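Local coordinates for tudor domain-containing protein 1 (Mus musculus, PDB 4B9W) that acts as a scaffold for arginine-methylated Piwi proteins in transposon-silencing piRNA biogenesis, this extended Tudor domain binding a methylated peptide, at residues V23-H35 and H142-C154. Numbering follows the deposited sequence.
With GOL (glycerol), chain E.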
loop_
_atom_site.group_PDB
_atom_site.type_symbol
_atom_site.label_atom_id
_atom_site.label_comp_id
_atom_site.label_asym_id
_atom_site.label_seq_id
_atom_site.Cartn_x
_atom_site.Cartn_y
_atom_site.Cartn_z
ATOM N N VAL A 23 7.425 -17.521 -9.159
ATOM C CA VAL A 23 6.894 -16.212 -8.828
ATOM C C VAL A 23 5.378 -16.224 -9.119
ATOM O O VAL A 23 4.971 -16.521 -10.233
ATOM C CB VAL A 23 7.638 -15.120 -9.627
ATOM C CG1 VAL A 23 7.047 -13.727 -9.354
ATOM C CG2 VAL A 23 9.137 -15.160 -9.295
ATOM N N CYS A 24 4.548 -15.949 -8.120
ATOM C CA CYS A 24 3.088 -15.941 -8.324
ATOM C C CYS A 24 2.480 -14.523 -8.449
ATOM O O CYS A 24 1.344 -14.335 -8.914
ATOM C CB CYS A 24 2.396 -16.736 -7.214
ATOM S SG CYS A 24 2.822 -16.224 -5.530
ATOM N N MET A 25 3.206 -13.513 -8.010
ATOM C CA MET A 25 2.728 -12.157 -8.240
ATOM C C MET A 25 3.932 -11.226 -8.306
ATOM O O MET A 25 4.984 -11.509 -7.727
ATOM C CB MET A 25 1.697 -11.752 -7.168
ATOM C CG MET A 25 1.058 -10.369 -7.350
ATOM S SD MET A 25 -0.029 -10.200 -8.775
ATOM C CE MET A 25 0.032 -8.403 -9.002
ATOM N N MET A 26 3.792 -10.155 -9.082
ATOM C CA MET A 26 4.901 -9.283 -9.405
ATOM C C MET A 26 4.449 -7.835 -9.420
ATOM O O MET A 26 3.439 -7.495 -10.036
ATOM C CB MET A 26 5.427 -9.664 -10.776
ATOM C CG MET A 26 6.358 -8.652 -11.408
ATOM S SD MET A 26 8.066 -8.828 -10.889
ATOM C CE MET A 26 8.793 -8.741 -12.518
ATOM N N TYR A 27 5.211 -6.992 -8.736
ATOM C CA TYR A 27 5.010 -5.559 -8.753
ATOM C C TYR A 27 6.277 -4.840 -9.149
ATOM O O TYR A 27 6.203 -3.847 -9.865
ATOM C CB TYR A 27 4.554 -5.058 -7.386
ATOM C CG TYR A 27 3.234 -5.581 -6.934
ATOM C CD1 TYR A 27 2.054 -4.959 -7.314
ATOM C CD2 TYR A 27 3.152 -6.707 -6.119
ATOM C CE1 TYR A 27 0.829 -5.433 -6.882
ATOM C CE2 TYR A 27 1.933 -7.189 -5.694
ATOM C CZ TYR A 27 0.777 -6.547 -6.072
ATOM O OH TYR A 27 -0.426 -7.039 -5.643
ATOM N N SER A 28 7.429 -5.331 -8.666
ATOM C CA SER A 28 8.763 -4.759 -8.964
ATOM C C SER A 28 9.874 -5.708 -8.538
ATOM O O SER A 28 9.604 -6.750 -7.964
ATOM C CB SER A 28 8.985 -3.397 -8.253
ATOM O OG SER A 28 9.171 -3.526 -6.856
ATOM N N PRO A 29 11.139 -5.332 -8.782
ATOM C CA PRO A 29 12.245 -6.057 -8.159
ATOM C C PRO A 29 12.306 -5.931 -6.653
ATOM O O PRO A 29 13.017 -6.718 -6.026
ATOM C CB PRO A 29 13.486 -5.414 -8.790
ATOM C CG PRO A 29 13.022 -4.946 -10.111
ATOM C CD PRO A 29 11.632 -4.428 -9.835
ATOM N N GLY A 30 11.594 -4.961 -6.074
ATOM C CA GLY A 30 11.566 -4.765 -4.635
ATOM C C GLY A 30 10.333 -5.350 -3.962
ATOM O O GLY A 30 10.174 -5.278 -2.731
ATOM N N GLU A 31 9.469 -5.939 -4.782
ATOM C CA GLU A 31 8.187 -6.412 -4.327
ATOM C C GLU A 31 7.587 -7.443 -5.281
ATOM O O GLU A 31 6.872 -7.105 -6.235
ATOM C CB GLU A 31 7.261 -5.216 -4.195
ATOM C CG GLU A 31 5.889 -5.535 -3.647
ATOM C CD GLU A 31 4.982 -4.309 -3.652
ATOM O OE1 GLU A 31 5.228 -3.336 -4.420
ATOM O OE2 GLU A 31 4.006 -4.327 -2.904
ATOM N N PHE A 32 7.843 -8.703 -4.996
ATOM C CA PHE A 32 7.226 -9.759 -5.744
ATOM C C PHE A 32 6.940 -10.909 -4.814
ATOM O O PHE A 32 7.502 -10.991 -3.727
ATOM C CB PHE A 32 8.095 -10.199 -6.932
ATOM C CG PHE A 32 9.442 -10.746 -6.548
ATOM C CD1 PHE A 32 10.477 -9.901 -6.211
ATOM C CD2 PHE A 32 9.672 -12.134 -6.525
ATOM C CE1 PHE A 32 11.722 -10.407 -5.852
ATOM C CE2 PHE A 32 10.907 -12.641 -6.171
ATOM C CZ PHE A 32 11.938 -11.774 -5.848
ATOM N N TYR A 33 6.045 -11.784 -5.244
ATOM C CA TYR A 33 5.560 -12.843 -4.401
ATOM C C TYR A 33 5.897 -14.188 -5.007
ATOM O O TYR A 33 5.784 -14.369 -6.218
ATOM C CB TYR A 33 4.050 -12.672 -4.207
ATOM C CG TYR A 33 3.747 -11.499 -3.325
ATOM C CD1 TYR A 33 3.762 -10.204 -3.826
ATOM C CD2 TYR A 33 3.505 -11.673 -1.978
ATOM C CE1 TYR A 33 3.519 -9.119 -3.008
ATOM C CE2 TYR A 33 3.251 -10.588 -1.154
ATOM C CZ TYR A 33 3.263 -9.328 -1.670
ATOM O OH TYR A 33 3.015 -8.264 -0.857
ATOM N N CYS A 34 6.324 -15.121 -4.157
ATOM C CA CYS A 34 6.722 -16.446 -4.617
ATOM C C CYS A 34 5.997 -17.533 -3.858
ATOM O O CYS A 34 5.713 -17.390 -2.669
ATOM C CB CYS A 34 8.226 -16.666 -4.420
ATOM S SG CYS A 34 9.325 -15.675 -5.467
ATOM N N HIS A 35 5.700 -18.618 -4.564
ATOM C CA HIS A 35 5.475 -19.892 -3.936
ATOM C C HIS A 35 6.807 -20.579 -3.774
ATOM O O HIS A 35 7.547 -20.752 -4.752
ATOM C CB HIS A 35 4.566 -20.753 -4.776
ATOM C CG HIS A 35 3.164 -20.233 -4.878
ATOM N ND1 HIS A 35 2.416 -20.377 -5.997
ATOM C CD2 HIS A 35 2.383 -19.557 -3.963
ATOM C CE1 HIS A 35 1.210 -19.827 -5.801
ATOM N NE2 HIS A 35 1.188 -19.314 -4.551
ATOM N N HIS A 142 12.442 5.153 -7.829
ATOM C CA HIS A 142 11.277 4.352 -8.155
ATOM C C HIS A 142 11.695 3.337 -9.149
ATOM O O HIS A 142 12.474 3.632 -10.042
ATOM C CB HIS A 142 10.174 5.230 -8.759
ATOM C CG HIS A 142 9.618 6.269 -7.807
ATOM N ND1 HIS A 142 8.819 5.949 -6.767
ATOM C CD2 HIS A 142 9.769 7.658 -7.776
ATOM C CE1 HIS A 142 8.473 7.073 -6.102
ATOM N NE2 HIS A 142 9.054 8.119 -6.719
ATOM N N TRP A 143 11.181 2.125 -8.984
ATOM C CA TRP A 143 11.360 1.071 -9.977
ATOM C C TRP A 143 10.682 1.434 -11.277
ATOM O O TRP A 143 9.474 1.681 -11.299
ATOM C CB TRP A 143 10.778 -0.237 -9.451
ATOM C CG TRP A 143 11.414 -0.704 -8.176
ATOM C CD1 TRP A 143 10.845 -0.732 -6.906
ATOM C CD2 TRP A 143 12.777 -1.231 -7.994
ATOM N NE1 TRP A 143 11.728 -1.235 -5.987
ATOM C CE2 TRP A 143 12.901 -1.559 -6.574
ATOM C CE3 TRP A 143 13.856 -1.461 -8.833
ATOM C CZ2 TRP A 143 14.072 -2.089 -6.043
ATOM C CZ3 TRP A 143 15.018 -1.995 -8.287
ATOM C CH2 TRP A 143 15.122 -2.299 -6.924
ATOM N N THR A 144 11.437 1.480 -12.369
ATOM C CA THR A 144 10.860 1.778 -13.685
ATOM C C THR A 144 10.057 0.581 -14.213
ATOM O O THR A 144 10.318 -0.551 -13.806
ATOM C CB THR A 144 11.956 2.127 -14.707
ATOM O OG1 THR A 144 12.878 1.030 -14.817
ATOM C CG2 THR A 144 12.700 3.408 -14.293
ATOM N N LYS A 145 9.070 0.847 -15.084
ATOM C CA LYS A 145 8.359 -0.196 -15.844
ATOM C C LYS A 145 9.335 -1.103 -16.590
ATOM O O LYS A 145 9.171 -2.321 -16.625
ATOM C CB LYS A 145 7.437 0.420 -16.901
ATOM C CG LYS A 145 6.168 1.055 -16.396
ATOM C CD LYS A 145 5.282 1.493 -17.563
ATOM C CE LYS A 145 5.794 2.742 -18.264
ATOM N NZ LYS A 145 4.803 3.272 -19.235
ATOM N N GLU A 146 10.330 -0.485 -17.212
ATOM C CA GLU A 146 11.398 -1.208 -17.945
ATOM C C GLU A 146 12.151 -2.180 -17.050
ATOM O O GLU A 146 12.348 -3.327 -17.424
ATOM C CB GLU A 146 12.402 -0.213 -18.603
ATOM C CG GLU A 146 13.128 -0.749 -19.845
ATOM C CD GLU A 146 14.286 0.144 -20.323
ATOM O OE1 GLU A 146 14.449 1.273 -19.809
ATOM O OE2 GLU A 146 15.056 -0.283 -21.220
ATOM N N ALA A 147 12.574 -1.724 -15.863
ATOM C CA ALA A 147 13.269 -2.610 -14.906
ATOM C C ALA A 147 12.331 -3.737 -14.478
ATOM O O ALA A 147 12.715 -4.914 -14.408
ATOM C CB ALA A 147 13.771 -1.834 -13.702
ATOM N N THR A 148 11.075 -3.392 -14.239
ATOM C CA THR A 148 10.103 -4.401 -13.803
ATOM C C THR A 148 9.764 -5.405 -14.920
ATOM O O THR A 148 9.733 -6.617 -14.680
ATOM C CB THR A 148 8.857 -3.729 -13.183
ATOM O OG1 THR A 148 9.266 -2.972 -12.029
ATOM C CG2 THR A 148 7.834 -4.766 -12.764
ATOM N N ALA A 149 9.554 -4.925 -16.138
ATOM C CA ALA A 149 9.259 -5.820 -17.262
ATOM C C ALA A 149 10.462 -6.711 -17.641
ATOM O O ALA A 149 10.298 -7.884 -18.056
ATOM C CB ALA A 149 8.750 -5.027 -18.459
ATOM N N ARG A 150 11.672 -6.193 -17.482
ATOM C CA ARG A 150 12.841 -7.027 -17.720
ATOM C C ARG A 150 12.903 -8.153 -16.682
ATOM O O ARG A 150 13.104 -9.311 -17.033
ATOM C CB ARG A 150 14.141 -6.205 -17.748
ATOM C CG ARG A 150 15.403 -7.037 -17.993
ATOM C CD ARG A 150 15.246 -8.070 -19.114
ATOM N NE ARG A 150 15.372 -7.501 -20.460
ATOM C CZ ARG A 150 14.653 -7.850 -21.540
ATOM N NH1 ARG A 150 13.659 -8.760 -21.514
ATOM N NH2 ARG A 150 14.911 -7.254 -22.682
ATOM N N PHE A 151 12.698 -7.803 -15.410
ATOM C CA PHE A 151 12.650 -8.761 -14.315
ATOM C C PHE A 151 11.624 -9.859 -14.613
ATOM O O PHE A 151 11.956 -11.032 -14.516
ATOM C CB PHE A 151 12.369 -8.011 -12.974
ATOM C CG PHE A 151 12.294 -8.889 -11.736
ATOM C CD1 PHE A 151 13.112 -10.001 -11.565
ATOM C CD2 PHE A 151 11.442 -8.533 -10.692
ATOM C CE1 PHE A 151 13.035 -10.770 -10.410
ATOM C CE2 PHE A 151 11.358 -9.299 -9.543
ATOM C CZ PHE A 151 12.168 -10.421 -9.399
ATOM N N GLN A 152 10.405 -9.458 -14.990
ATOM C CA GLN A 152 9.297 -10.364 -15.315
ATOM C C GLN A 152 9.683 -11.355 -16.435
ATOM O O GLN A 152 9.422 -12.559 -16.334
ATOM C CB GLN A 152 8.064 -9.523 -15.700
ATOM C CG GLN A 152 6.923 -10.244 -16.375
ATOM C CD GLN A 152 6.281 -11.261 -15.481
ATOM O OE1 GLN A 152 6.328 -11.142 -14.249
ATOM N NE2 GLN A 152 5.648 -12.258 -16.082
ATOM N N ALA A 153 10.337 -10.840 -17.472
ATOM C CA ALA A 153 10.833 -11.660 -18.576
ATOM C C ALA A 153 11.933 -12.654 -18.111
ATOM O O ALA A 153 12.090 -13.729 -18.709
ATOM C CB ALA A 153 11.319 -10.772 -19.745
ATOM N N CYS A 154 12.655 -12.326 -17.033
ATOM C CA CYS A 154 13.589 -13.309 -16.406
ATOM C C CYS A 154 12.925 -14.409 -15.587
ATOM O O CYS A 154 13.569 -15.399 -15.296
ATOM C CB CYS A 154 14.577 -12.640 -15.449
ATOM S SG CYS A 154 15.638 -11.408 -16.198
HETATM C C1 GOL E . 1.748 -12.006 -12.355
HETATM O O1 GOL E . 2.710 -11.032 -11.973
HETATM C C2 GOL E . 2.349 -13.286 -12.926
HETATM O O2 GOL E . 2.468 -14.212 -11.850
HETATM C C3 GOL E . 3.721 -13.057 -13.549
HETATM O O3 GOL E . 4.715 -12.953 -12.523
HETATM O O HOH W 1 7.446 -1.191 -11.622
#
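In the extended Tudor domain, the staphylococcal-nuclease-like half packs a helix against its beta sheet, and the hairpin 23-35 with helix 145-154 illustrates how such a seam can close with no direct hydrogen bond across it. The F151 ring, swung out from the helix with CG anti to the backbone N (chi1 -180°), meets M26, P29 and F32; it turns its edge to the face of F32, a T-shaped pair with planes at 80° and CZ over the middle of the F32 ring. The bent side chain of M26 reaches the same F151 ring obliquely in a Met-aromatic contact, SD lying 4.3 Å from the F151 centroid; L133 and L176 of the sheet also touch F151. The hairpin turn, type I from S28 to E31, rests on one face of W143: P29 CB makes a CH-pi contact 3.9 Å from the centroid of the six-membered ring, while G30 N lies 3.5 Å above the indole plane, offset toward the rim. From the first turn of the helix, T148 CG2 comes within 3.5 Å of Y27 O. M26 and Q152 also pack on the bound MILI peptide, which places their end of the seam beside it. In an ST turn beside W143 CD1, S28 OG accepts a 2.9 Å hydrogen bond from G30 N.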